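Local coordinates for lumazine protein (Photobacterium kishitanii, PDB 3A35) that serves as an antenna in bacterial bioluminescence, shifting luciferase emission to shorter wavelength, and binds riboflavin here in place of its lumazine chromophore, at residues M42-C47 with T70-L75; G10-I15 with N79-E84; D19-H24 with D62-I67. All blocks are in the same frame, centred on the assembly; numbering follows the deposited sequence.

All three contacts belong to the N-terminal lumazine-binding domain, a six-stranded antiparallel barrel. Contact 2 pairs strands 8-17 and 80-84, the first and last of the barrel. The segments of contacts 1 and 3 lie between its two along the chain, and they alternate. Contact 3 joins neighbouring strands 22-27 and 58-63. In contact 1 the loop after strand 58-63 closes against the turn that ends strand 41-44. The centre of contact 1 lies about 9 Å from that of contact 2 and about 10 Å from that of contact 3. The centres of contacts 2 and 3 are about 15 Å apart. Contacts 1 and 3 both touch riboflavin; contact 2 completes the barrel wall away from it.

Contact 1: M42-C47 with T70-L75; sequences MLVNGC and TTFREL. With RBF (riboflavin), chain C.
Part of the riboflavin pocket lies here, where the turn after strand 41-44 meets the loop with the short 3-10 segment 72-74. Phe72 makes the main contact. Its ring presents an edge to segment 42-47. Atom CZ of Phe72 lies 3.4 Å from Val44 O, close to the ring plane. On the same rim, Phe72 CE1 meets Val44 CG1 at 3.8 Å and Phe72 CE2 meets Cys47 CB at 3.8 Å. The Val44 and Phe72 side chains cross at about a right angle. Leu49 and Ile63 also touch Phe72.

Cys47 SG is anti to the backbone N (chi1 -176°), which carries it past the Phe72 edge toward the ligand. This is an edge-on sulfur-aromatic contact, with SG 5.4 Å from the centroid of the Phe72 ring. Thr70 CG2 packs on Cys47 SG at 4.0 Å and also lies 3.8 Å from riboflavin O5'. The two side chains thus meet beside the ribityl chain. Thr70 OG1 is turned to another partner, the carbonyl of Ala66.

The polar link is a water over the centre of one Phe72 face. It accepts a bond from Asn45 ND2 at 3.0 Å and is hydrogen-bonded to Thr71 OG1 at 2.7 Å. Asn45 OD1 binds Asn82 N on strand 80-84, so the amide spans two parts of the fold. No direct hydrogen bond joins the two segments. Val44 to Cys47 form a type I' turn, the tight connection of a two-residue beta hairpin, here linking strands 41-44 and 47-55 at the riboflavin site.

Contact 2: G10-I15 with N79-E84; sequences GIIKKI and NKVNLE
Gly10 is packed closely against the side chains of Val81 and Leu83. Leu83 CD1 lies 3.5 Å from Gly10 N, and Val81 CG2 lies 3.7 Å from Gly10 O. Gly10 has no side chain, and these methyl groups lie directly against its backbone.

The backbones make an antiparallel pair. Gly10 and Val81 form a hydrogen-bonded pair, with Gly10 N to Val81 O at 2.9 Å and Val81 N to Gly10 O at 2.8 Å. The next bond runs from Ile12 N to Asn79 O, also at 2.9 Å, and is nearly straight at 170°. Between these bonds, Ile11 and Lys80 form a non-hydrogen-bonded pair. The short strand axes are far from strictly antiparallel, with 132° between their directions. The paired region is short, and strand 8-17 continues past it.

Ile12 and Val81 cross at about a right angle, with Ile12 CG1 4.0 Å from Val81 CG1. Ile12 CG1 is anti to its own carbonyl carbon (chi1 -60°), and the extended chain runs on alongside Asn79, so that Ile12 CD1 touches Asn79 CB. Ile26 and Val44 also touch Val81. On the sheet face that Ile11 shares with Lys80, Ile11 CD1 rests 3.9 Å from Lys80 CB. The rest of the Lys80 chain leads away and bends near its end.

Farther along strand 8-17, Lys13 and Lys14 both face Gly25 in a classic beta bulge. Pairing of the first strand with the last is what closes the six-stranded antiparallel barrel of the lumazine-binding domain.

Contact 3: D19-H24 with D62-I67; sequences DDTQRH and DIDQAI. With RBF (riboflavin), chain C.
A salt bridge between Arg23 and Asp62 is the main charged interaction. Arg23 approaches side-on and gives one nitrogen to each carboxylate oxygen: NE to Asp62 OD1 at 2.8 Å and NH2 to Asp62 OD2 at 2.9 Å. Both oxygens lie near the guanidinium plane. The two flat groups are turned 30° apart. NH2 meets the syn lone pair of OD2, while NE comes to OD1 on its syn side but 33° out of the carboxylate plane. The bend in the Arg23 chain at chi3 (-61°) brings this edge round to Asp62.

Other polar side chains are linked nearby. A water joins Asp62 OD1 to Thr21 OG1. A second water joins Thr21 OG1 to Asp64 OD2. His24 NE2 donates to Gln22 OE1, which lies in the ring plane; this bond helps fix the ring rotation. Gln22 NE2 binds the carbonyl of Arg73.

Backbone bonds set the strand register. Gln22 and Ile63 form an antiparallel hydrogen-bonded pair, with Ile63 N to Gln22 O at 2.7 Å and Gln22 N to Ile63 O at 2.9 Å. Arg23 and Asp62 are the adjoining non-hydrogen-bonded pair.

Ile63 and Gln22 share the sheet face opposite Arg23 and Asp62. Ile63 CD1 sits over one face of the His24 imidazole in a CH-pi contact, 3.7 Å from the ring centroid. In the loops, Ile67 CD1 packs against the backbone of Asp20.

Ligand bonds come from the backbone of segment 62-67. Riboflavin N3 donates to Asp62 O at 2.8 Å. Riboflavin O2 accepts from Asp64 N at 2.8 Å and from Ala66 N at 2.9 Å. Asp62 thus faces Arg23 with its side chain and the flavin with its carbonyl. The strand end and the type I turn from Asp64 to Ile67 present backbone groups to the pyrimidine edge of the flavin, as part of the riboflavin site of the lumazine-binding domain.

Contact 1: M42-C47 with T70-L75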
loop_
_atom_site.group_PDB
_atom_site.type_symbol
_atom_site.label_atom_id
_atom_site.label_comp_id
_atom_site.label_asym_id
_atom_site.label_seq_id
_atom_site.Cartn_x
_atom_site.Cartn_y
_atom_site.Cartn_z
ATOM N N MET A 42 4.760 2.847 -10.651
ATOM C CA MET A 42 3.925 1.739 -10.154
ATOM C C MET A 42 3.608 1.987 -8.734
ATOM O O MET A 42 4.157 2.980 -8.076
ATOM C CB MET A 42 4.630 0.377 -10.301
ATOM C CG MET A 42 5.971 0.347 -9.465
ATOM S SD MET A 42 6.784 -1.272 -9.549
ATOM C CE MET A 42 5.611 -2.302 -8.678
ATOM N N LEU A 43 2.683 1.204 -8.197
ATOM C CA LEU A 43 2.343 1.345 -6.751
ATOM C C LEU A 43 3.146 0.433 -5.848
ATOM O O LEU A 43 3.213 -0.775 -6.038
ATOM C CB LEU A 43 0.858 1.046 -6.504
ATOM C CG LEU A 43 -0.086 1.909 -7.341
ATOM C CD1 LEU A 43 -1.522 1.620 -6.801
ATOM C CD2 LEU A 43 0.184 3.415 -7.231
ATOM N N VAL A 44 3.728 1.079 -4.834
ATOM C CA VAL A 44 4.432 0.328 -3.793
ATOM C C VAL A 44 3.727 0.691 -2.477
ATOM O O VAL A 44 3.618 1.877 -2.102
ATOM C CB VAL A 44 5.905 0.810 -3.705
ATOM C CG1 VAL A 44 6.576 -0.027 -2.528
ATOM C CG2 VAL A 44 6.602 0.541 -4.995
ATOM N N ASN A 45 3.112 -0.328 -1.854
ATOM C CA ASN A 45 2.215 0.002 -0.764
ATOM C C ASN A 45 1.226 1.080 -1.073
ATOM O O ASN A 45 0.804 1.933 -0.246
ATOM C CB ASN A 45 2.899 0.383 0.536
ATOM C CG ASN A 45 3.529 -0.796 1.276
ATOM O OD1 ASN A 45 3.133 -1.938 1.110
ATOM N ND2 ASN A 45 4.468 -0.494 2.185
ATOM N N GLY A 46 0.666 1.004 -2.312
ATOM C CA GLY A 46 -0.394 1.948 -2.733
ATOM C C GLY A 46 0.127 3.290 -3.113
ATOM O O GLY A 46 -0.692 4.156 -3.596
ATOM N N CYS A 47 1.448 3.552 -3.052
ATOM C CA CYS A 47 1.961 4.886 -3.389
ATOM C C CYS A 47 2.621 4.841 -4.780
ATOM O O CYS A 47 3.476 4.019 -5.029
ATOM C CB CYS A 47 3.044 5.196 -2.384
ATOM S SG CYS A 47 3.755 6.877 -2.535
ATOM N N THR A 70 3.574 9.116 4.008
ATOM C CA THR A 70 3.567 7.632 3.836
ATOM C C THR A 70 4.408 6.956 4.900
ATOM O O THR A 70 5.136 7.638 5.654
ATOM C CB THR A 70 4.159 7.233 2.422
ATOM O OG1 THR A 70 5.521 7.708 2.381
ATOM C CG2 THR A 70 3.362 7.889 1.273
ATOM N N THR A 71 4.372 5.625 4.921
ATOM C CA THR A 71 5.133 4.857 5.922
ATOM C C THR A 71 6.567 4.656 5.586
ATOM O O THR A 71 7.328 4.050 6.425
ATOM C CB THR A 71 4.376 3.546 6.192
ATOM O OG1 THR A 71 4.389 2.852 4.960
ATOM C CG2 THR A 71 2.985 3.812 6.662
ATOM N N PHE A 72 7.003 4.981 4.345
ATOM C CA PHE A 72 8.351 4.555 3.937
ATOM C C PHE A 72 9.500 4.961 4.907
ATOM O O PHE A 72 10.374 4.116 5.158
ATOM C CB PHE A 72 8.672 5.118 2.584
ATOM C CG PHE A 72 7.869 4.476 1.479
ATOM C CD1 PHE A 72 8.178 3.197 1.066
ATOM C CD2 PHE A 72 6.790 5.120 0.915
ATOM C CE1 PHE A 72 7.419 2.620 0.008
ATOM C CE2 PHE A 72 6.036 4.537 -0.117
ATOM C CZ PHE A 72 6.325 3.284 -0.544
ATOM N N ARG A 73 9.334 6.107 5.538
ATOM C CA ARG A 73 10.429 6.703 6.333
ATOM C C ARG A 73 10.762 5.739 7.407
ATOM O O ARG A 73 12.009 5.641 7.760
ATOM C CB ARG A 73 9.929 8.069 6.828
ATOM C CG ARG A 73 10.939 8.862 7.763
ATOM C CD ARG A 73 10.470 10.257 8.036
ATOM N NE ARG A 73 9.008 10.403 8.241
ATOM C CZ ARG A 73 8.324 11.507 7.930
ATOM N NH1 ARG A 73 8.996 12.522 7.416
ATOM N NH2 ARG A 73 7.026 11.613 8.165
ATOM N N GLU A 74 9.753 5.021 7.924
ATOM C CA GLU A 74 9.971 4.119 9.098
ATOM C C GLU A 74 10.035 2.706 8.751
ATOM O O GLU A 74 10.106 1.885 9.645
ATOM C CB GLU A 74 8.825 4.234 10.065
ATOM C CG GLU A 74 9.127 4.718 11.414
ATOM C CD GLU A 74 8.861 6.136 11.452
ATOM O OE1 GLU A 74 9.667 6.810 10.757
ATOM O OE2 GLU A 74 7.883 6.563 12.163
ATOM N N LEU A 75 10.008 2.334 7.490
ATOM C CA LEU A 75 10.150 0.926 7.208
ATOM C C LEU A 75 11.632 0.488 7.395
ATOM O O LEU A 75 12.562 1.282 7.457
ATOM C CB LEU A 75 9.661 0.615 5.746
ATOM C CG LEU A 75 8.182 0.954 5.428
ATOM C CD1 LEU A 75 7.973 0.590 3.954
ATOM C CD2 LEU A 75 7.335 0.217 6.311
HETATM N N1 RBF C . 6.916 10.371 -4.820
HETATM C C2 RBF C . 8.148 9.984 -4.430
HETATM O O2 RBF C . 8.553 10.192 -3.244
HETATM N N3 RBF C . 9.024 9.284 -5.253
HETATM C C4 RBF C . 8.651 8.935 -6.573
HETATM O O4 RBF C . 9.468 8.309 -7.262
HETATM C C4A RBF C . 7.393 9.425 -6.972
HETATM N N5 RBF C . 7.021 9.190 -8.351
HETATM C C5A RBF C . 5.767 9.656 -8.742
HETATM C C6 RBF C . 5.470 9.539 -10.103
HETATM C C7 RBF C . 4.199 10.054 -10.484
HETATM C C7M RBF C . 3.907 9.967 -12.011
HETATM C C8 RBF C . 3.303 10.599 -9.616
HETATM C C8M RBF C . 1.991 11.045 -10.109
HETATM C C9 RBF C . 3.621 10.694 -8.216
HETATM C C9A RBF C . 4.900 10.298 -7.811
HETATM N N10 RBF C . 5.305 10.475 -6.445
HETATM C C10 RBF C . 6.575 10.088 -6.101
HETATM C "C1'" RBF C . 4.532 11.181 -5.509
HETATM C "C2'" RBF C . 3.805 10.338 -4.480
HETATM O "O2'" RBF C . 2.974 9.348 -5.173
HETATM C "C3'" RBF C . 2.946 11.139 -3.652
HETATM O "O3'" RBF C . 3.889 12.158 -3.016
HETATM C "C4'" RBF C . 2.378 10.397 -2.430
HETATM O "O4'" RBF C . 1.356 9.477 -2.876
HETATM C "C5'" RBF C . 1.736 11.348 -1.412
HETATM O "O5'" RBF C . 1.319 10.675 -0.223
HETATM O O HOH W 1 5.020 2.483 2.397
#

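Contact 2: G10-I15 with N79-E84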
loop_
_atom_site.group_PDB
_atom_site.type_symbol
_atom_site.label_atom_id
_atom_site.label_comp_id
_atom_site.label_asym_id
_atom_site.label_seq_id
_atom_site.Cartn_x
_atom_site.Cartn_y
_atom_site.Cartn_z
ATOM N N GLY A 10 7.086 -7.319 -2.529
ATOM C CA GLY A 10 8.503 -7.071 -2.541
ATOM C C GLY A 10 9.095 -7.132 -1.111
ATOM O O GLY A 10 8.328 -6.955 -0.156
ATOM N N ILE A 11 10.391 -7.406 -0.998
ATOM C CA ILE A 11 11.009 -7.417 0.303
ATOM C C ILE A 11 12.113 -6.330 0.301
ATOM O O ILE A 11 12.983 -6.327 -0.586
ATOM C CB ILE A 11 11.556 -8.779 0.577
ATOM C CG1 ILE A 11 10.454 -9.893 0.608
ATOM C CG2 ILE A 11 12.357 -8.760 1.932
ATOM C CD1 ILE A 11 9.521 -9.817 1.815
ATOM N N ILE A 12 12.054 -5.422 1.242
ATOM C CA ILE A 12 13.072 -4.327 1.243
ATOM C C ILE A 12 14.464 -4.927 1.515
ATOM O O ILE A 12 14.634 -5.718 2.509
ATOM C CB ILE A 12 12.758 -3.305 2.284
ATOM C CG1 ILE A 12 11.391 -2.640 2.064
ATOM C CG2 ILE A 12 13.883 -2.241 2.360
ATOM C CD1 ILE A 12 11.027 -1.661 3.062
ATOM N N LYS A 13 15.403 -4.684 0.630
ATOM C CA LYS A 13 16.775 -5.274 0.713
ATOM C C LYS A 13 17.741 -4.218 1.261
ATOM O O LYS A 13 18.683 -4.568 2.043
ATOM C CB LYS A 13 17.133 -5.717 -0.658
ATOM C CG LYS A 13 18.469 -6.379 -0.673
ATOM C CD LYS A 13 18.871 -7.138 -1.830
ATOM C CE LYS A 13 19.917 -8.288 -1.521
ATOM N NZ LYS A 13 20.364 -8.582 -2.973
ATOM N N LYS A 14 17.537 -2.950 0.963
ATOM C CA LYS A 14 18.524 -1.913 1.269
ATOM C C LYS A 14 17.762 -0.601 1.489
ATOM O O LYS A 14 16.775 -0.337 0.804
ATOM C CB LYS A 14 19.435 -1.594 0.016
ATOM C CG LYS A 14 20.271 -2.744 -0.508
ATOM C CD LYS A 14 21.250 -2.239 -1.621
ATOM C CE LYS A 14 22.171 -3.361 -2.151
ATOM N NZ LYS A 14 22.676 -3.014 -3.467
ATOM N N ILE A 15 18.154 0.233 2.445
ATOM C CA ILE A 15 17.585 1.559 2.653
ATOM C C ILE A 15 18.764 2.524 2.823
ATOM O O ILE A 15 19.614 2.332 3.708
ATOM C CB ILE A 15 16.696 1.611 3.791
ATOM C CG1 ILE A 15 15.547 0.601 3.668
ATOM C CG2 ILE A 15 16.171 3.090 4.088
ATOM C CD1 ILE A 15 14.805 0.542 4.926
ATOM N N ASN A 79 11.158 -5.773 5.557
ATOM C CA ASN A 79 9.710 -5.587 5.507
ATOM C C ASN A 79 9.199 -5.897 4.075
ATOM O O ASN A 79 9.867 -5.750 3.054
ATOM C CB ASN A 79 9.343 -4.162 5.822
ATOM C CG ASN A 79 9.576 -3.767 7.286
ATOM O OD1 ASN A 79 9.888 -4.679 8.205
ATOM N ND2 ASN A 79 9.419 -2.555 7.578
ATOM N N LYS A 80 7.934 -6.307 4.050
ATOM C CA LYS A 80 7.250 -6.748 2.831
ATOM C C LYS A 80 6.361 -5.582 2.420
ATOM O O LYS A 80 5.575 -5.020 3.180
ATOM C CB LYS A 80 6.374 -7.930 3.136
ATOM C CG LYS A 80 5.504 -8.384 2.076
ATOM C CD LYS A 80 5.158 -9.816 2.514
ATOM C CE LYS A 80 3.721 -9.984 2.526
ATOM N NZ LYS A 80 3.410 -9.687 4.010
ATOM N N VAL A 81 6.464 -5.244 1.113
ATOM C CA VAL A 81 5.689 -4.135 0.508
ATOM C C VAL A 81 4.776 -4.704 -0.581
ATOM O O VAL A 81 5.137 -5.631 -1.294
ATOM C CB VAL A 81 6.561 -3.023 -0.054
ATOM C CG1 VAL A 81 7.490 -2.481 1.136
ATOM C CG2 VAL A 81 7.382 -3.528 -1.200
ATOM N N ASN A 82 3.595 -4.128 -0.756
ATOM C CA ASN A 82 2.696 -4.554 -1.860
ATOM C C ASN A 82 3.144 -3.931 -3.134
ATOM O O ASN A 82 3.452 -2.732 -3.159
ATOM C CB ASN A 82 1.301 -4.093 -1.492
ATOM C CG ASN A 82 0.750 -4.813 -0.258
ATOM O OD1 ASN A 82 1.195 -5.961 0.017
ATOM N ND2 ASN A 82 -0.214 -4.219 0.394
ATOM N N LEU A 83 3.058 -4.667 -4.237
ATOM C CA LEU A 83 3.425 -4.162 -5.590
ATOM C C LEU A 83 2.257 -4.248 -6.558
ATOM O O LEU A 83 1.591 -5.308 -6.603
ATOM C CB LEU A 83 4.581 -5.021 -6.165
ATOM C CG LEU A 83 5.834 -5.064 -5.256
ATOM C CD1 LEU A 83 6.860 -6.055 -5.819
ATOM C CD2 LEU A 83 6.447 -3.620 -5.068
ATOM N N GLU A 84 2.059 -3.211 -7.366
ATOM C CA GLU A 84 1.049 -3.292 -8.454
ATOM C C GLU A 84 1.559 -2.449 -9.633
ATOM O O GLU A 84 1.861 -1.247 -9.509
ATOM C CB GLU A 84 -0.272 -2.764 -8.044
ATOM C CG GLU A 84 -1.351 -2.942 -9.155
ATOM C CD GLU A 84 -2.668 -2.351 -8.834
ATOM O OE1 GLU A 84 -2.975 -1.799 -7.776
ATOM O OE2 GLU A 84 -3.460 -2.319 -9.867
#

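Contact 3: D19-H24 with D62-I67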
loop_
_atom_site.group_PDB
_atom_site.type_symbol
_atom_site.label_atom_id
_atom_site.label_comp_id
_atom_site.label_asym_id
_atom_site.label_seq_id
_atom_site.Cartn_x
_atom_site.Cartn_y
_atom_site.Cartn_z
ATOM N N ASP A 19 18.026 11.659 4.903
ATOM C CA ASP A 19 17.303 12.713 5.657
ATOM C C ASP A 19 15.884 13.213 5.108
ATOM O O ASP A 19 14.797 12.823 5.638
ATOM C CB ASP A 19 18.266 13.884 5.891
ATOM C CG ASP A 19 17.710 14.873 6.920
ATOM O OD1 ASP A 19 18.478 15.760 7.368
ATOM O OD2 ASP A 19 16.494 14.730 7.280
ATOM N N ASP A 20 15.838 14.079 4.109
ATOM C CA ASP A 20 14.500 14.337 3.566
ATOM C C ASP A 20 14.252 13.453 2.330
ATOM O O ASP A 20 13.299 13.648 1.551
ATOM C CB ASP A 20 14.243 15.845 3.333
ATOM C CG ASP A 20 15.227 16.444 2.368
ATOM O OD1 ASP A 20 16.185 15.690 1.958
ATOM O OD2 ASP A 20 15.050 17.643 2.005
ATOM N N THR A 21 15.066 12.428 2.133
ATOM C CA THR A 21 14.765 11.495 1.031
ATOM C C THR A 21 15.305 10.182 1.566
ATOM O O THR A 21 16.206 10.133 2.499
ATOM C CB THR A 21 15.380 11.908 -0.307
ATOM O OG1 THR A 21 15.132 11.052 -1.453
ATOM C CG2 THR A 21 16.829 12.127 -0.248
ATOM N N GLN A 22 14.808 9.099 0.968
ATOM C CA GLN A 22 15.424 7.790 1.189
ATOM C C GLN A 22 15.440 7.046 -0.091
ATOM O O GLN A 22 14.467 7.121 -0.882
ATOM C CB GLN A 22 14.650 6.970 2.193
ATOM C CG GLN A 22 14.699 7.550 3.589
ATOM C CD GLN A 22 13.957 6.779 4.625
ATOM O OE1 GLN A 22 13.329 5.754 4.341
ATOM N NE2 GLN A 22 14.119 7.139 5.905
ATOM N N ARG A 23 16.412 6.181 -0.317
ATOM C CA ARG A 23 16.386 5.274 -1.464
ATOM C C ARG A 23 16.211 3.876 -0.957
ATOM O O ARG A 23 17.002 3.399 -0.112
ATOM C CB ARG A 23 17.660 5.420 -2.355
ATOM C CG ARG A 23 17.724 4.355 -3.429
ATOM C CD ARG A 23 18.784 4.621 -4.477
ATOM N NE ARG A 23 18.506 5.893 -5.162
ATOM C CZ ARG A 23 19.358 6.393 -6.077
ATOM N NH1 ARG A 23 20.510 5.772 -6.311
ATOM N NH2 ARG A 23 19.093 7.583 -6.585
ATOM N N HIS A 24 15.140 3.216 -1.429
ATOM C CA HIS A 24 14.861 1.887 -1.030
ATOM C C HIS A 24 15.110 0.928 -2.209
ATOM O O HIS A 24 14.589 1.167 -3.357
ATOM C CB HIS A 24 13.395 1.718 -0.649
ATOM C CG HIS A 24 13.042 2.373 0.633
ATOM N ND1 HIS A 24 12.076 1.918 1.475
ATOM C CD2 HIS A 24 13.598 3.454 1.261
ATOM C CE1 HIS A 24 11.981 2.692 2.548
ATOM N NE2 HIS A 24 12.889 3.677 2.437
ATOM N N ASP A 62 13.454 6.239 -5.169
ATOM C CA ASP A 62 13.646 7.332 -4.213
ATOM C C ASP A 62 12.356 7.853 -3.607
ATOM O O ASP A 62 11.390 8.136 -4.446
ATOM C CB ASP A 62 14.383 8.467 -4.965
ATOM C CG ASP A 62 15.809 8.209 -5.212
ATOM O OD1 ASP A 62 16.476 7.576 -4.344
ATOM O OD2 ASP A 62 16.437 8.666 -6.220
ATOM N N ILE A 63 12.286 7.942 -2.316
ATOM C CA ILE A 63 11.101 8.446 -1.668
ATOM C C ILE A 63 11.531 9.853 -1.223
ATOM O O ILE A 63 12.393 10.016 -0.375
ATOM C CB ILE A 63 10.707 7.557 -0.465
ATOM C CG1 ILE A 63 10.359 6.095 -1.019
ATOM C CG2 ILE A 63 9.440 8.062 0.227
ATOM C CD1 ILE A 63 11.343 5.153 -0.806
ATOM N N ASP A 64 10.842 10.846 -1.792
ATOM C CA ASP A 64 11.184 12.290 -1.546
ATOM C C ASP A 64 9.859 13.026 -1.397
ATOM O O ASP A 64 9.459 13.369 -0.328
ATOM C CB ASP A 64 12.129 12.801 -2.610
ATOM C CG ASP A 64 11.850 12.372 -4.013
ATOM O OD1 ASP A 64 10.723 12.183 -4.527
ATOM O OD2 ASP A 64 12.832 12.276 -4.826
ATOM N N GLN A 65 9.177 13.186 -2.580
ATOM C CA GLN A 65 7.899 13.847 -2.499
ATOM C C GLN A 65 6.924 13.205 -1.550
ATOM O O GLN A 65 6.112 13.792 -0.894
ATOM C CB GLN A 65 7.372 13.855 -3.890
ATOM C CG GLN A 65 6.038 14.595 -4.031
ATOM C CD GLN A 65 5.556 14.566 -5.499
ATOM O OE1 GLN A 65 6.292 14.348 -6.471
ATOM N NE2 GLN A 65 4.255 14.777 -5.596
ATOM N N ALA A 66 7.014 11.820 -1.470
ATOM C CA ALA A 66 6.116 11.093 -0.653
ATOM C C ALA A 66 6.508 10.885 0.811
ATOM O O ALA A 66 5.771 10.308 1.599
ATOM C CB ALA A 66 5.970 9.660 -1.262
ATOM N N ILE A 67 7.666 11.489 1.174
ATOM C CA ILE A 67 8.307 11.046 2.481
ATOM C C ILE A 67 7.511 11.464 3.724
ATOM O O ILE A 67 7.640 10.844 4.794
ATOM C CB ILE A 67 9.716 11.537 2.533
ATOM C CG1 ILE A 67 10.477 10.730 3.592
ATOM C CG2 ILE A 67 9.751 13.006 2.957
ATOM C CD1 ILE A 67 11.915 10.777 3.454
HETATM N N1 RBF C . 6.916 10.371 -4.820
HETATM C C2 RBF C . 8.148 9.984 -4.430
HETATM O O2 RBF C . 8.553 10.192 -3.244
HETATM N N3 RBF C . 9.024 9.284 -5.253
HETATM C C4 RBF C . 8.651 8.935 -6.573
HETATM O O4 RBF C . 9.468 8.309 -7.262
HETATM C C4A RBF C . 7.393 9.425 -6.972
HETATM N N5 RBF C . 7.021 9.190 -8.351
HETATM C C5A RBF C . 5.767 9.656 -8.742
HETATM C C6 RBF C . 5.470 9.539 -10.103
HETATM C C7 RBF C . 4.199 10.054 -10.484
HETATM C C7M RBF C . 3.907 9.967 -12.011
HETATM C C8 RBF C . 3.303 10.599 -9.616
HETATM C C8M RBF C . 1.991 11.045 -10.109
HETATM C C9 RBF C . 3.621 10.694 -8.216
HETATM C C9A RBF C . 4.900 10.298 -7.811
HETATM N N10 RBF C . 5.305 10.475 -6.445
HETATM C C10 RBF C . 6.575 10.088 -6.101
HETATM C "C1'" RBF C . 4.532 11.181 -5.509
HETATM C "C2'" RBF C . 3.805 10.338 -4.480
HETATM O "O2'" RBF C . 2.974 9.348 -5.173
HETATM C "C3'" RBF C . 2.946 11.139 -3.652
HETATM O "O3'" RBF C . 3.889 12.158 -3.016
HETATM C "C4'" RBF C . 2.378 10.397 -2.430
HETATM O "O4'" RBF C . 1.356 9.477 -2.876
HETATM C "C5'" RBF C . 1.736 11.348 -1.412
HETATM O "O5'" RBF C . 1.319 10.675 -0.223
HETATM O O HOH W 2 17.134 9.284 -2.208
HETATM O O HOH W 3 15.440 12.543 -4.203
#